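Local coordinates for protein myosin-I heavy chain (Dictyostelium discoideum, PDB 5EJR) that is a class VII unconventional myosin, an actin-based ATPase motor with roles in early phagocytosis and adhesion, seen here as its C-terminal MyTH4-FERM tail piece, at residues 6-19 and 41-55. Sequence-based numbering, arbitrary orientation.
Sequences LAQWASTRFRSFKR and AFYFNKDPIKESLIE
A single beta bridge and an aromatic cluster join helices 5-11 and 15-25 and the turn between them to the loop leading into helix 58-75 of the MyTH4 part. The bridge pairs Phe-14, the N-cap residue of helix 15-25, with Ile-54. Two nearly straight backbone bonds flank it: Glu-55 N to Arg-13 O (3.0 Å) and Arg-15 N to Leu-53 O (3.0 Å). That Leu-53 oxygen also lies over one face of the Phe-14 ring, where Leu-53 CB makes a CH-pi contact. The opposite face meets Phe-42 in an offset stack, centroids 5.0 Å apart and planes at 29°. Ala-41 CB sits at the Phe-14 ring edge. Phe-42 has CG anti to its carbonyl carbon (chi1 -70°), and its ring reaches the corner between the two helices. There its CE1 meets Leu-6 CD2 at 3.7 Å, and its CE2 meets Phe-17 CE1 rim to rim. Arg-15 runs extended from CG to NE and grips Ser-52 side-on. NE donates to Ser-52 O (2.9 Å), close to the guanidinium plane, and NH2 to Ser-52 OG (2.9 Å), 31° out of it. Both bonds are bent. Ser-52 OG in turn donates to Ile-54 O, which lies over a guanidinium face. Replacing Arg-15 by an alanine would probably leave Ser-52 O and OG without their guanidinium donors and open a gap beside Glu-55. One turn on, Arg-19 NH2 forms a salt bridge to Glu-51 OE2 (2.9 Å), and Lys-50 holds the other carboxylate oxygen. Glu-106 of helix 104-113 accepts from Leu-53 N. The arrangement is a helix-loop packing in which the N-terminal helices 5-11 and 15-25 pack, through the loop before helix 58-75, against the helical bundle of the MyTH4-FERM tail.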
# COMPACT_ATOMS: atom_id res chain seq x y z
N LEU A 6 -34.97 -8.77 -11.61
CA LEU A 6 -33.76 -9.05 -12.39
C LEU A 6 -34.10 -9.56 -13.80
O LEU A 6 -33.51 -9.09 -14.76
CB LEU A 6 -32.80 -10.02 -11.65
CG LEU A 6 -31.56 -10.52 -12.42
CD1 LEU A 6 -30.54 -9.40 -12.66
CD2 LEU A 6 -30.89 -11.67 -11.73
N ALA A 7 -35.05 -10.52 -13.90
CA ALA A 7 -35.51 -11.09 -15.18
C ALA A 7 -36.13 -10.02 -16.06
O ALA A 7 -35.88 -10.01 -17.26
CB ALA A 7 -36.50 -12.22 -14.92
N GLN A 8 -36.92 -9.09 -15.45
CA GLN A 8 -37.56 -7.96 -16.15
C GLN A 8 -36.51 -7.02 -16.74
O GLN A 8 -36.68 -6.54 -17.86
CB GLN A 8 -38.49 -7.18 -15.22
CG GLN A 8 -39.83 -7.87 -14.96
CD GLN A 8 -40.66 -7.16 -13.92
OE1 GLN A 8 -40.63 -5.93 -13.78
NE2 GLN A 8 -41.45 -7.93 -13.17
N TRP A 9 -35.40 -6.79 -15.99
CA TRP A 9 -34.26 -5.97 -16.40
C TRP A 9 -33.53 -6.68 -17.55
O TRP A 9 -33.17 -6.03 -18.53
CB TRP A 9 -33.32 -5.71 -15.20
CG TRP A 9 -32.03 -5.00 -15.54
CD1 TRP A 9 -31.79 -3.66 -15.48
CD2 TRP A 9 -30.81 -5.61 -15.96
NE1 TRP A 9 -30.49 -3.40 -15.86
CE2 TRP A 9 -29.86 -4.58 -16.13
CE3 TRP A 9 -30.41 -6.94 -16.17
CZ2 TRP A 9 -28.54 -4.83 -16.52
CZ3 TRP A 9 -29.11 -7.19 -16.59
CH2 TRP A 9 -28.20 -6.14 -16.77
N ALA A 10 -33.31 -7.99 -17.43
CA ALA A 10 -32.62 -8.80 -18.43
C ALA A 10 -33.44 -9.02 -19.71
O ALA A 10 -32.84 -9.29 -20.75
CB ALA A 10 -32.24 -10.13 -17.83
N SER A 11 -34.79 -8.90 -19.63
CA SER A 11 -35.71 -9.11 -20.76
C SER A 11 -35.37 -8.28 -22.01
O SER A 11 -35.44 -8.79 -23.13
CB SER A 11 -37.16 -8.88 -20.33
OG SER A 11 -37.49 -7.50 -20.27
N THR A 12 -34.94 -7.02 -21.80
CA THR A 12 -34.59 -6.06 -22.86
C THR A 12 -33.07 -5.84 -23.02
O THR A 12 -32.67 -4.86 -23.66
CB THR A 12 -35.30 -4.72 -22.58
OG1 THR A 12 -34.80 -4.17 -21.35
CG2 THR A 12 -36.82 -4.85 -22.51
N ARG A 13 -32.22 -6.71 -22.42
CA ARG A 13 -30.76 -6.55 -22.44
C ARG A 13 -29.97 -7.83 -22.70
O ARG A 13 -28.93 -7.78 -23.35
CB ARG A 13 -30.26 -5.88 -21.14
CG ARG A 13 -30.82 -4.49 -20.85
CD ARG A 13 -30.53 -4.07 -19.43
NE ARG A 13 -30.93 -2.69 -19.13
CZ ARG A 13 -32.13 -2.34 -18.67
NH1 ARG A 13 -33.07 -3.25 -18.47
NH2 ARG A 13 -32.39 -1.06 -18.42
N PHE A 14 -30.42 -8.96 -22.16
CA PHE A 14 -29.72 -10.23 -22.34
C PHE A 14 -29.90 -10.72 -23.78
O PHE A 14 -30.96 -10.48 -24.37
CB PHE A 14 -30.25 -11.29 -21.35
CG PHE A 14 -29.41 -11.56 -20.12
CD1 PHE A 14 -28.92 -10.51 -19.34
CD2 PHE A 14 -29.17 -12.86 -19.69
CE1 PHE A 14 -28.17 -10.76 -18.19
CE2 PHE A 14 -28.43 -13.11 -18.53
CZ PHE A 14 -27.93 -12.06 -17.79
N ARG A 15 -28.88 -11.40 -24.32
CA ARG A 15 -28.90 -11.97 -25.66
C ARG A 15 -30.04 -12.99 -25.79
O ARG A 15 -30.86 -12.87 -26.71
CB ARG A 15 -27.56 -12.65 -25.99
CG ARG A 15 -26.36 -11.70 -26.09
CD ARG A 15 -25.22 -12.37 -26.82
NE ARG A 15 -23.96 -11.63 -26.70
CZ ARG A 15 -23.59 -10.62 -27.48
NH1 ARG A 15 -24.40 -10.18 -28.44
NH2 ARG A 15 -22.41 -10.03 -27.30
N SER A 16 -30.13 -13.95 -24.83
CA SER A 16 -31.12 -15.03 -24.76
C SER A 16 -32.57 -14.54 -24.77
O SER A 16 -33.42 -15.20 -25.39
CB SER A 16 -30.87 -15.93 -23.55
OG SER A 16 -31.08 -15.23 -22.33
N PHE A 17 -32.86 -13.40 -24.11
CA PHE A 17 -34.20 -12.81 -24.08
C PHE A 17 -34.51 -12.02 -25.35
O PHE A 17 -35.67 -11.95 -25.75
CB PHE A 17 -34.37 -11.92 -22.84
CG PHE A 17 -34.53 -12.69 -21.55
CD1 PHE A 17 -33.42 -13.16 -20.86
CD2 PHE A 17 -35.79 -12.94 -21.02
CE1 PHE A 17 -33.57 -13.88 -19.67
CE2 PHE A 17 -35.94 -13.65 -19.83
CZ PHE A 17 -34.83 -14.11 -19.16
N LYS A 18 -33.48 -11.42 -25.97
CA LYS A 18 -33.61 -10.63 -27.20
C LYS A 18 -33.85 -11.54 -28.43
O LYS A 18 -34.75 -11.24 -29.22
CB LYS A 18 -32.37 -9.74 -27.40
CG LYS A 18 -32.41 -8.45 -26.59
CD LYS A 18 -31.15 -7.63 -26.84
CE LYS A 18 -31.20 -6.25 -26.24
NZ LYS A 18 -32.24 -5.39 -26.88
N ARG A 19 -33.05 -12.63 -28.57
CA ARG A 19 -33.12 -13.62 -29.66
C ARG A 19 -34.49 -14.32 -29.67
O ARG A 19 -35.04 -14.56 -30.75
CB ARG A 19 -32.01 -14.67 -29.53
CG ARG A 19 -30.60 -14.16 -29.77
CD ARG A 19 -29.60 -15.25 -29.41
NE ARG A 19 -28.22 -14.76 -29.35
CZ ARG A 19 -27.30 -15.01 -30.27
NH1 ARG A 19 -27.59 -15.74 -31.34
NH2 ARG A 19 -26.07 -14.53 -30.13
N ALA A 41 -29.98 -18.67 -19.07
CA ALA A 41 -28.79 -17.83 -19.09
C ALA A 41 -28.42 -17.43 -17.66
O ALA A 41 -27.26 -17.12 -17.41
CB ALA A 41 -29.04 -16.59 -19.94
N PHE A 42 -29.39 -17.46 -16.72
CA PHE A 42 -29.20 -17.15 -15.30
C PHE A 42 -28.69 -18.35 -14.50
O PHE A 42 -28.46 -18.22 -13.30
CB PHE A 42 -30.53 -16.68 -14.68
CG PHE A 42 -31.02 -15.33 -15.12
CD1 PHE A 42 -30.31 -14.17 -14.81
CD2 PHE A 42 -32.23 -15.20 -15.78
CE1 PHE A 42 -30.78 -12.92 -15.19
CE2 PHE A 42 -32.71 -13.94 -16.15
CZ PHE A 42 -31.98 -12.81 -15.85
N TYR A 43 -28.56 -19.52 -15.14
CA TYR A 43 -28.17 -20.73 -14.44
C TYR A 43 -26.74 -21.16 -14.71
O TYR A 43 -26.24 -20.99 -15.83
CB TYR A 43 -29.15 -21.89 -14.76
CG TYR A 43 -30.62 -21.60 -14.52
CD1 TYR A 43 -31.04 -20.78 -13.48
CD2 TYR A 43 -31.61 -22.21 -15.29
CE1 TYR A 43 -32.38 -20.49 -13.27
CE2 TYR A 43 -32.96 -21.97 -15.06
CZ TYR A 43 -33.34 -21.10 -14.05
OH TYR A 43 -34.67 -20.84 -13.80
N PHE A 44 -26.10 -21.76 -13.69
CA PHE A 44 -24.74 -22.30 -13.74
C PHE A 44 -24.57 -23.33 -14.86
O PHE A 44 -25.47 -24.12 -15.13
CB PHE A 44 -24.34 -22.93 -12.38
CG PHE A 44 -23.03 -23.68 -12.38
CD1 PHE A 44 -22.97 -25.03 -12.74
CD2 PHE A 44 -21.83 -23.04 -12.08
CE1 PHE A 44 -21.74 -25.70 -12.81
CE2 PHE A 44 -20.61 -23.72 -12.13
CZ PHE A 44 -20.57 -25.05 -12.50
N ASN A 45 -23.40 -23.31 -15.50
CA ASN A 45 -22.99 -24.26 -16.51
C ASN A 45 -21.49 -24.47 -16.39
O ASN A 45 -20.75 -23.51 -16.16
CB ASN A 45 -23.38 -23.82 -17.92
CG ASN A 45 -23.35 -24.95 -18.92
OD1 ASN A 45 -22.31 -25.57 -19.19
ND2 ASN A 45 -24.51 -25.25 -19.48
N LYS A 46 -21.06 -25.73 -16.52
CA LYS A 46 -19.66 -26.15 -16.39
C LYS A 46 -18.77 -25.69 -17.55
O LYS A 46 -17.55 -25.73 -17.43
CB LYS A 46 -19.56 -27.68 -16.23
CG LYS A 46 -20.21 -28.26 -14.97
CD LYS A 46 -19.25 -28.32 -13.78
CE LYS A 46 -19.86 -29.00 -12.58
NZ LYS A 46 -19.05 -28.79 -11.35
N ASP A 47 -19.38 -25.32 -18.69
CA ASP A 47 -18.68 -24.90 -19.91
C ASP A 47 -18.49 -23.38 -20.01
O ASP A 47 -19.41 -22.63 -19.65
CB ASP A 47 -19.41 -25.42 -21.16
CG ASP A 47 -19.43 -26.93 -21.32
OD1 ASP A 47 -18.50 -27.60 -20.79
OD2 ASP A 47 -20.35 -27.45 -21.99
N PRO A 48 -17.32 -22.91 -20.53
CA PRO A 48 -17.12 -21.46 -20.68
C PRO A 48 -18.01 -20.88 -21.78
O PRO A 48 -18.08 -21.46 -22.86
CB PRO A 48 -15.63 -21.34 -21.06
CG PRO A 48 -15.03 -22.70 -20.85
CD PRO A 48 -16.15 -23.67 -21.03
N ILE A 49 -18.70 -19.75 -21.49
CA ILE A 49 -19.60 -19.07 -22.43
C ILE A 49 -18.83 -18.59 -23.68
O ILE A 49 -17.69 -18.13 -23.59
CB ILE A 49 -20.45 -17.94 -21.77
CG1 ILE A 49 -19.58 -16.77 -21.22
CG2 ILE A 49 -21.40 -18.53 -20.70
CD1 ILE A 49 -20.29 -15.46 -20.84
N LYS A 50 -19.47 -18.76 -24.86
CA LYS A 50 -18.94 -18.46 -26.20
C LYS A 50 -19.13 -17.00 -26.63
O LYS A 50 -18.52 -16.55 -27.60
CB LYS A 50 -19.53 -19.44 -27.24
CG LYS A 50 -21.04 -19.33 -27.44
CD LYS A 50 -21.58 -20.29 -28.49
CE LYS A 50 -23.04 -20.06 -28.81
NZ LYS A 50 -23.24 -18.89 -29.72
N GLU A 51 -19.99 -16.27 -25.90
CA GLU A 51 -20.35 -14.87 -26.11
C GLU A 51 -20.83 -14.28 -24.78
O GLU A 51 -21.26 -15.03 -23.91
CB GLU A 51 -21.47 -14.75 -27.17
CG GLU A 51 -22.71 -15.58 -26.88
CD GLU A 51 -23.70 -15.77 -28.01
OE1 GLU A 51 -23.25 -16.01 -29.16
OE2 GLU A 51 -24.92 -15.75 -27.74
N SER A 52 -20.80 -12.94 -24.64
CA SER A 52 -21.26 -12.26 -23.42
C SER A 52 -22.74 -12.52 -23.15
O SER A 52 -23.49 -12.81 -24.09
CB SER A 52 -21.00 -10.76 -23.52
OG SER A 52 -21.79 -10.13 -24.50
N LEU A 53 -23.17 -12.41 -21.87
CA LEU A 53 -24.57 -12.60 -21.45
C LEU A 53 -25.43 -11.43 -21.92
O LEU A 53 -26.56 -11.63 -22.36
CB LEU A 53 -24.70 -12.75 -19.92
CG LEU A 53 -23.90 -13.85 -19.20
CD1 LEU A 53 -24.24 -13.86 -17.72
CD2 LEU A 53 -24.18 -15.24 -19.79
N ILE A 54 -24.90 -10.21 -21.81
CA ILE A 54 -25.62 -9.01 -22.24
C ILE A 54 -25.25 -8.70 -23.69
O ILE A 54 -24.10 -8.88 -24.09
CB ILE A 54 -25.33 -7.82 -21.27
CG1 ILE A 54 -25.97 -8.07 -19.89
CG2 ILE A 54 -25.78 -6.45 -21.84
CD1 ILE A 54 -25.32 -7.30 -18.73
N GLU A 55 -26.24 -8.27 -24.50
CA GLU A 55 -25.98 -7.90 -25.88
C GLU A 55 -25.26 -6.56 -25.83
O GLU A 55 -25.77 -5.58 -25.27
CB GLU A 55 -27.28 -7.79 -26.70
CG GLU A 55 -27.02 -7.58 -28.19
CD GLU A 55 -28.27 -7.38 -29.03
OE1 GLU A 55 -28.81 -8.40 -29.53
OE2 GLU A 55 -28.71 -6.22 -29.18
O HOH W 1 -27.26 -14.91 -23.18